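Local structure of PBP5 (Haemophilus influenzae, 3A3J) at residues V2-L14 and I22-P34. The protein is a D-alanyl-D-alanine carboxypeptidase that removes C-terminal D-alanyl residues from the sugar-peptide precursors of the bacterial cell wall. Sequence-based numbering, arbitrary orientation.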
ATOM      1  N   VAL A   2     -11.117  21.292  -4.282  1.00 69.45           N
ATOM      2  CA  VAL A   2     -11.855  21.643  -5.491  1.00 68.07           C
ATOM      3  C   VAL A   2     -12.820  20.517  -5.804  1.00 67.59           C
ATOM      4  O   VAL A   2     -13.044  19.642  -4.957  1.00 68.16           O
ATOM      5  CB  VAL A   2     -10.922  21.815  -6.696  1.00 68.07           C
ATOM      6  CG1 VAL A   2     -10.056  23.076  -6.542  1.00 66.34           C
ATOM      7  CG2 VAL A   2     -10.083  20.553  -6.888  1.00 68.35           C
ATOM      8  N   THR A   3     -13.397  20.528  -7.004  1.00 66.03           N
ATOM      9  CA  THR A   3     -14.393  19.520  -7.373  1.00 65.26           C
ATOM     10  C   THR A   3     -13.758  18.144  -7.577  1.00 64.06           C
ATOM     11  O   THR A   3     -12.874  17.973  -8.415  1.00 64.48           O
ATOM     12  CB  THR A   3     -15.161  19.890  -8.661  1.00 65.52           C
ATOM     13  OG1 THR A   3     -15.588  21.256  -8.592  1.00 66.75           O
ATOM     14  CG2 THR A   3     -16.390  18.953  -8.884  1.00 65.21           C
ATOM     15  N   PRO A   4     -14.194  17.166  -6.780  1.00 62.60           N
ATOM     16  CA  PRO A   4     -13.867  15.750  -7.001  1.00 61.41           C
ATOM     17  C   PRO A   4     -14.514  15.220  -8.299  1.00 59.19           C
ATOM     18  O   PRO A   4     -15.610  15.663  -8.660  1.00 59.24           O
ATOM     19  CB  PRO A   4     -14.505  15.057  -5.779  1.00 62.04           C
ATOM     20  CG  PRO A   4     -15.539  16.047  -5.245  1.00 62.28           C
ATOM     21  CD  PRO A   4     -14.941  17.393  -5.533  1.00 62.38           C
ATOM     22  N   PRO A   5     -13.863  14.270  -9.002  1.00 57.02           N
ATOM     23  CA  PRO A   5     -14.537  13.826 -10.205  1.00 54.82           C
ATOM     24  C   PRO A   5     -15.723  12.967  -9.843  1.00 52.71           C
ATOM     25  O   PRO A   5     -15.887  12.549  -8.697  1.00 51.90           O
ATOM     26  CB  PRO A   5     -13.472  12.994 -10.956  1.00 55.01           C
ATOM     27  CG  PRO A   5     -12.275  12.909 -10.039  1.00 55.71           C
ATOM     28  CD  PRO A   5     -12.742  13.386  -8.665  1.00 57.35           C
ATOM     29  N   GLN A   6     -16.571  12.748 -10.826  1.00 51.24           N
ATOM     30  CA  GLN A   6     -17.693  11.873 -10.668  1.00 50.56           C
ATOM     31  C   GLN A   6     -17.266  10.469 -11.115  1.00 48.27           C
ATOM     32  O   GLN A   6     -16.854  10.283 -12.248  1.00 48.37           O
ATOM     33  CB  GLN A   6     -18.846  12.396 -11.502  1.00 50.89           C
ATOM     34  CG  GLN A   6     -19.885  11.359 -11.753  1.00 55.40           C
ATOM     35  CD  GLN A   6     -20.790  11.180 -10.564  1.00 60.69           C
ATOM     36  OE1 GLN A   6     -21.185  10.050 -10.225  1.00 63.14           O
ATOM     37  NE2 GLN A   6     -21.143  12.300  -9.913  1.00 61.68           N
ATOM     38  N   ILE A   7     -17.383   9.489 -10.216  1.00 46.19           N
ATOM     39  CA  ILE A   7     -16.723   8.178 -10.351  1.00 42.69           C
ATOM     40  C   ILE A   7     -17.803   7.148 -10.315  1.00 42.06           C
ATOM     41  O   ILE A   7     -18.657   7.195  -9.438  1.00 41.00           O
ATOM     42  CB  ILE A   7     -15.805   7.974  -9.175  1.00 42.34           C
ATOM     43  CG1 ILE A   7     -14.730   9.060  -9.224  1.00 40.77           C
ATOM     44  CG2 ILE A   7     -15.139   6.571  -9.181  1.00 40.85           C
ATOM     45  CD1 ILE A   7     -13.795   8.913 -10.438  1.00 38.90           C
ATOM     46  N   THR A   8     -17.802   6.244 -11.284  1.00 40.70           N
ATOM     47  CA  THR A   8     -18.770   5.163 -11.317  1.00 40.78           C
ATOM     48  C   THR A   8     -18.215   3.986 -10.525  1.00 40.06           C
ATOM     49  O   THR A   8     -17.444   3.178 -11.077  1.00 40.89           O
ATOM     50  CB  THR A   8     -18.935   4.734 -12.771  1.00 41.14           C
ATOM     51  OG1 THR A   8     -19.858   5.608 -13.388  1.00 43.97           O
ATOM     52  CG2 THR A   8     -19.466   3.355 -12.914  1.00 42.35           C
ATOM     53  N   ALA A   9     -18.542   3.885  -9.244  1.00 37.79           N
ATOM     54  CA  ALA A   9     -18.010   2.774  -8.444  1.00 37.17           C
ATOM     55  C   ALA A   9     -18.698   2.789  -7.119  1.00 36.09           C
ATOM     56  O   ALA A   9     -19.046   3.847  -6.625  1.00 36.36           O
ATOM     57  CB  ALA A   9     -16.543   2.919  -8.243  1.00 35.42           C
ATOM     58  N   GLN A  10     -18.873   1.630  -6.509  1.00 34.91           N
ATOM     59  CA  GLN A  10     -19.604   1.583  -5.263  1.00 33.80           C
ATOM     60  C   GLN A  10     -18.778   2.239  -4.187  1.00 33.25           C
ATOM     61  O   GLN A  10     -19.318   2.905  -3.316  1.00 34.47           O
ATOM     62  CB  GLN A  10     -19.921   0.141  -4.893  1.00 35.12           C
ATOM     63  CG  GLN A  10     -20.885  -0.570  -5.827  1.00 36.41           C
ATOM     64  CD  GLN A  10     -21.468  -1.854  -5.153  1.00 39.32           C
ATOM     65  OE1 GLN A  10     -21.019  -2.270  -4.087  1.00 42.67           O
ATOM     66  NE2 GLN A  10     -22.443  -2.469  -5.788  1.00 39.79           N
ATOM     67  N   THR A  11     -17.454   2.118  -4.281  1.00 30.74           N
ATOM     68  CA  THR A  11     -16.564   2.511  -3.216  1.00 29.47           C
ATOM     69  C   THR A  11     -15.284   2.862  -3.924  1.00 28.93           C
ATOM     70  O   THR A  11     -15.020   2.265  -4.960  1.00 28.86           O
ATOM     71  CB  THR A  11     -16.252   1.226  -2.363  1.00 30.27           C
ATOM     72  OG1 THR A  11     -17.284   0.996  -1.412  1.00 33.80           O
ATOM     73  CG2 THR A  11     -14.968   1.263  -1.751  1.00 25.68           C
ATOM     74  N   TYR A  12     -14.478   3.782  -3.373  1.00 28.19           N
ATOM     75  CA  TYR A  12     -13.185   4.085  -3.898  1.00 29.24           C
ATOM     76  C   TYR A  12     -12.380   4.997  -3.004  1.00 30.12           C
ATOM     77  O   TYR A  12     -12.908   5.692  -2.128  1.00 31.29           O
ATOM     78  CB  TYR A  12     -13.324   4.764  -5.266  1.00 31.05           C
ATOM     79  CG  TYR A  12     -13.998   6.148  -5.294  1.00 32.57           C
ATOM     80  CD1 TYR A  12     -13.277   7.328  -5.049  1.00 35.01           C
ATOM     81  CD2 TYR A  12     -15.313   6.255  -5.610  1.00 29.71           C
ATOM     82  CE1 TYR A  12     -13.915   8.600  -5.125  1.00 35.08           C
ATOM     83  CE2 TYR A  12     -15.914   7.436  -5.706  1.00 35.97           C
ATOM     84  CZ  TYR A  12     -15.243   8.612  -5.474  1.00 37.41           C
ATOM     85  OH  TYR A  12     -15.978   9.770  -5.567  1.00 41.50           O
ATOM     86  N   VAL A  13     -11.093   5.048  -3.228  1.00 30.02           N
ATOM     87  CA  VAL A  13     -10.308   5.927  -2.423  1.00 31.53           C
ATOM     88  C   VAL A  13      -9.168   6.333  -3.335  1.00 30.94           C
ATOM     89  O   VAL A  13      -8.788   5.538  -4.216  1.00 28.61           O
ATOM     90  CB  VAL A  13      -9.754   5.209  -1.147  1.00 33.39           C
ATOM     91  CG1 VAL A  13      -8.434   4.580  -1.437  1.00 32.78           C
ATOM     92  CG2 VAL A  13      -9.523   6.199  -0.060  1.00 37.93           C
ATOM     93  N   LEU A  14      -8.647   7.560  -3.164  1.00 29.46           N
ATOM     94  CA  LEU A  14      -7.421   7.946  -3.827  1.00 29.21           C
ATOM     95  C   LEU A  14      -6.523   8.486  -2.710  1.00 31.17           C
ATOM     96  O   LEU A  14      -7.026   9.226  -1.837  1.00 31.82           O
ATOM     97  CB  LEU A  14      -7.695   9.114  -4.793  1.00 29.14           C
ATOM     98  CG  LEU A  14      -6.439   9.743  -5.464  1.00 28.23           C
ATOM     99  CD1 LEU A  14      -5.774   8.646  -6.362  1.00 26.81           C
ATOM    100  CD2 LEU A  14      -6.739  10.979  -6.361  1.00 30.05           C
ATOM    101  N   ILE A  22      -5.775  11.179   2.118  1.00 39.70           N
ATOM    102  CA  ILE A  22      -6.837  10.794   1.191  1.00 40.11           C
ATOM    103  C   ILE A  22      -7.325  12.004   0.397  1.00 40.85           C
ATOM    104  O   ILE A  22      -7.953  12.886   0.948  1.00 41.12           O
ATOM    105  CB  ILE A  22      -7.979  10.214   1.967  1.00 39.87           C
ATOM    106  CG1 ILE A  22      -7.428   9.174   2.943  1.00 39.96           C
ATOM    107  CG2 ILE A  22      -8.992   9.599   1.036  1.00 39.99           C
ATOM    108  CD1 ILE A  22      -6.690   8.060   2.244  1.00 44.22           C
ATOM    109  N   LEU A  23      -7.021  12.059  -0.895  1.00 40.85           N
ATOM    110  CA  LEU A  23      -7.395  13.186  -1.718  1.00 39.97           C
ATOM    111  C   LEU A  23      -8.879  13.224  -2.045  1.00 40.85           C
ATOM    112  O   LEU A  23      -9.456  14.300  -2.154  1.00 40.22           O
ATOM    113  CB  LEU A  23      -6.608  13.168  -2.997  1.00 40.21           C
ATOM    114  CG  LEU A  23      -5.145  13.561  -2.851  1.00 39.21           C
ATOM    115  CD1 LEU A  23      -4.508  12.658  -1.899  1.00 44.10           C
ATOM    116  CD2 LEU A  23      -4.387  13.514  -4.171  1.00 38.91           C
ATOM    117  N   THR A  24      -9.508  12.063  -2.232  1.00 40.01           N
ATOM    118  CA  THR A  24     -10.973  11.994  -2.442  1.00 38.12           C
ATOM    119  C   THR A  24     -11.439  10.561  -2.058  1.00 37.75           C
ATOM    120  O   THR A  24     -10.599   9.724  -1.940  1.00 37.16           O
ATOM    121  CB  THR A  24     -11.401  12.438  -3.898  1.00 38.08           C
ATOM    122  OG1 THR A  24     -12.811  12.480  -3.949  1.00 40.21           O
ATOM    123  CG2 THR A  24     -10.942  11.483  -5.034  1.00 37.39           C
ATOM    124  N   ALA A  25     -12.726  10.312  -1.759  1.00 36.92           N
ATOM    125  CA  ALA A  25     -13.177   8.989  -1.334  1.00 36.16           C
ATOM    126  C   ALA A  25     -14.705   8.880  -1.396  1.00 35.54           C
ATOM    127  O   ALA A  25     -15.404   9.879  -1.299  1.00 36.33           O
ATOM    128  CB  ALA A  25     -12.666   8.655   0.095  1.00 35.01           C
ATOM    129  N   LEU A  26     -15.212   7.665  -1.575  1.00 34.32           N
ATOM    130  CA  LEU A  26     -16.628   7.342  -1.422  1.00 33.93           C
ATOM    131  C   LEU A  26     -16.697   6.002  -0.663  1.00 34.04           C
ATOM    132  O   LEU A  26     -16.110   5.025  -1.116  1.00 34.84           O
ATOM    133  CB  LEU A  26     -17.295   7.222  -2.796  1.00 33.10           C
ATOM    134  CG  LEU A  26     -18.723   6.690  -2.738  1.00 34.39           C
ATOM    135  CD1 LEU A  26     -19.581   7.681  -1.912  1.00 36.73           C
ATOM    136  CD2 LEU A  26     -19.329   6.431  -4.090  1.00 33.68           C
ATOM    137  N   ASN A  27     -17.349   5.977   0.506  1.00 34.93           N
ATOM    138  CA  ASN A  27     -17.445   4.817   1.406  1.00 34.06           C
ATOM    139  C   ASN A  27     -16.130   4.078   1.551  1.00 32.71           C
ATOM    140  O   ASN A  27     -16.071   2.897   1.310  1.00 33.03           O
ATOM    141  CB  ASN A  27     -18.465   3.818   0.879  1.00 35.21           C
ATOM    142  CG  ASN A  27     -19.780   4.447   0.614  1.00 38.90           C
ATOM    143  OD1 ASN A  27     -20.286   5.173   1.446  1.00 41.09           O
ATOM    144  ND2 ASN A  27     -20.364   4.174  -0.557  1.00 41.69           N
ATOM    145  N   PRO A  28     -15.087   4.780   1.964  1.00 32.17           N
ATOM    146  CA  PRO A  28     -13.771   4.196   1.961  1.00 31.50           C
ATOM    147  C   PRO A  28     -13.654   3.021   2.944  1.00 32.47           C
ATOM    148  O   PRO A  28     -12.709   2.234   2.825  1.00 32.24           O
ATOM    149  CB  PRO A  28     -12.859   5.355   2.432  1.00 30.61           C
ATOM    150  CG  PRO A  28     -13.784   6.355   3.117  1.00 31.96           C
ATOM    151  CD  PRO A  28     -15.130   6.188   2.454  1.00 31.48           C
ATOM    152  N   ASP A  29     -14.535   2.988   3.959  1.00 33.35           N
ATOM    153  CA  ASP A  29     -14.470   2.024   5.076  1.00 32.81           C
ATOM    154  C   ASP A  29     -15.623   1.039   4.941  1.00 33.28           C
ATOM    155  O   ASP A  29     -15.735   0.099   5.693  1.00 32.03           O
ATOM    156  CB  ASP A  29     -14.533   2.705   6.457  1.00 33.24           C
ATOM    157  CG  ASP A  29     -13.366   3.644   6.700  1.00 32.19           C
ATOM    158  OD1 ASP A  29     -12.190   3.224   6.545  1.00 29.67           O
ATOM    159  OD2 ASP A  29     -13.624   4.837   7.045  1.00 35.14           O
ATOM    160  N   GLN A  30     -16.454   1.192   3.926  1.00 34.61           N
ATOM    161  CA  GLN A  30     -17.492   0.167   3.705  1.00 36.05           C
ATOM    162  C   GLN A  30     -16.887  -1.207   3.306  1.00 35.90           C
ATOM    163  O   GLN A  30     -15.956  -1.290   2.490  1.00 35.10           O
ATOM    164  CB  GLN A  30     -18.484   0.632   2.678  1.00 36.50           C
ATOM    165  CG  GLN A  30     -19.614  -0.342   2.438  1.00 40.50           C
ATOM    166  CD  GLN A  30     -20.309   0.004   1.138  1.00 42.38           C
ATOM    167  OE1 GLN A  30     -20.382  -0.810   0.226  1.00 45.73           O
ATOM    168  NE2 GLN A  30     -20.741   1.237   1.025  1.00 43.76           N
ATOM    169  N   ARG A  31     -17.382  -2.269   3.919  1.00 34.14           N
ATOM    170  CA  ARG A  31     -16.833  -3.617   3.663  1.00 34.88           C
ATOM    171  C   ARG A  31     -17.255  -4.196   2.283  1.00 33.36           C
ATOM    172  O   ARG A  31     -18.421  -4.115   1.875  1.00 33.69           O
ATOM    173  CB  ARG A  31     -17.224  -4.591   4.793  1.00 34.71           C
ATOM    174  CG  ARG A  31     -16.530  -4.188   6.071  1.00 36.93           C
ATOM    175  CD  ARG A  31     -17.031  -4.878   7.273  1.00 38.59           C
ATOM    176  NE  ARG A  31     -16.099  -4.593   8.364  1.00 42.77           N
ATOM    177  CZ  ARG A  31     -15.983  -5.344   9.465  1.00 44.70           C
ATOM    178  NH1 ARG A  31     -16.763  -6.400   9.618  1.00 40.06           N
ATOM    179  NH2 ARG A  31     -15.090  -5.044  10.411  1.00 41.46           N
ATOM    180  N   GLN A  32     -16.282  -4.777   1.598  1.00 31.76           N
ATOM    181  CA  GLN A  32     -16.443  -5.262   0.266  1.00 31.41           C
ATOM    182  C   GLN A  32     -15.750  -6.616   0.160  1.00 30.89           C
ATOM    183  O   GLN A  32     -14.727  -6.864   0.821  1.00 29.99           O
ATOM    184  CB  GLN A  32     -15.736  -4.301  -0.707  1.00 31.25           C
ATOM    185  CG  GLN A  32     -16.523  -3.056  -1.017  1.00 30.19           C
ATOM    186  CD  GLN A  32     -17.529  -3.328  -2.082  1.00 32.80           C
ATOM    187  OE1 GLN A  32     -17.300  -4.145  -2.949  1.00 32.58           O
ATOM    188  NE2 GLN A  32     -18.634  -2.665  -2.023  1.00 30.66           N
ATOM    189  N   TYR A  33     -16.294  -7.484  -0.695  1.00 30.67           N
ATOM    190  CA  TYR A  33     -15.619  -8.752  -1.034  1.00 30.48           C
ATOM    191  C   TYR A  33     -14.351  -8.446  -1.793  1.00 29.67           C
ATOM    192  O   TYR A  33     -14.416  -7.819  -2.833  1.00 30.12           O
ATOM    193  CB  TYR A  33     -16.533  -9.637  -1.889  1.00 30.59           C
ATOM    194  CG  TYR A  33     -17.677 -10.213  -1.118  1.00 34.14           C
ATOM    195  CD1 TYR A  33     -17.709 -11.578  -0.783  1.00 35.74           C
ATOM    196  CD2 TYR A  33     -18.705  -9.383  -0.656  1.00 35.68           C
ATOM    197  CE1 TYR A  33     -18.765 -12.101  -0.027  1.00 35.86           C
ATOM    198  CE2 TYR A  33     -19.750  -9.889   0.065  1.00 36.04           C
ATOM    199  CZ  TYR A  33     -19.783 -11.247   0.367  1.00 36.23           C
ATOM    200  OH  TYR A  33     -20.843 -11.731   1.084  1.00 35.80           O
ATOM    201  N   PRO A  34     -13.178  -8.861  -1.283  1.00 29.77           N
ATOM    202  CA  PRO A  34     -11.953  -8.397  -1.965  1.00 28.49           C
ATOM    203  C   PRO A  34     -11.631  -9.145  -3.262  1.00 28.14           C
ATOM    204  O   PRO A  34     -10.903  -8.592  -4.126  1.00 27.96           O
ATOM    205  CB  PRO A  34     -10.851  -8.641  -0.940  1.00 28.20           C
ATOM    206  CG  PRO A  34     -11.383  -9.818  -0.120  1.00 28.07           C
ATOM    207  CD  PRO A  34     -12.883  -9.627  -0.051  1.00 29.11           C
TER
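The ring of Tyr12 lies against the backbone of its antiparallel partner: the amide N of Leu26 sits 3.8 Å above the centre of one ring face, while Ile7 CG2 comes over the opposite face, near the rim. With Tyr12 CG placed between backbone N and carbonyl carbon (chi1 65°), the ring lies across strand 25-26, and Leu26 CB presses on Tyr12 CE2 at 3.2 Å, a tight fit. Thr24 CG2 closes the ring edge at CE1. Paired backbone bonds fix this register, Tyr12 N to Leu26 O and Leu26 N to Tyr12 O, both 3.1 Å long.

On the other sheet face, Val13 CG2 is the bump, set in a hollow formed by Ile22 CG2 (3.6 Å), Ala25 CB and Pro28 CB; helix 151-164 packs against this valine too. Helix 235-252 lies behind Thr24. Strand 25-26 is the edge of the five-stranded sheet, with strand 11-16 next to it; the sheet lies between helices, as in penicillin-recognising enzymes.

Beyond Leu26 the contact turns polar. Asn27 ND2 donates to Gln10 O (3.2 Å), nearly in line with the carbonyl, at the classic bulge, where Gln10 and Thr11 both face Met230. Gln32 NE2 reaches Gln10 OE1 in the carbonyl plane, the two amides 81° apart, and bonds weakly to Gln30 OE1. Neutral amides therefore tie down the bulged end, whereas apolar contacts and backbone bonds hold the strands, without a salt bridge between them.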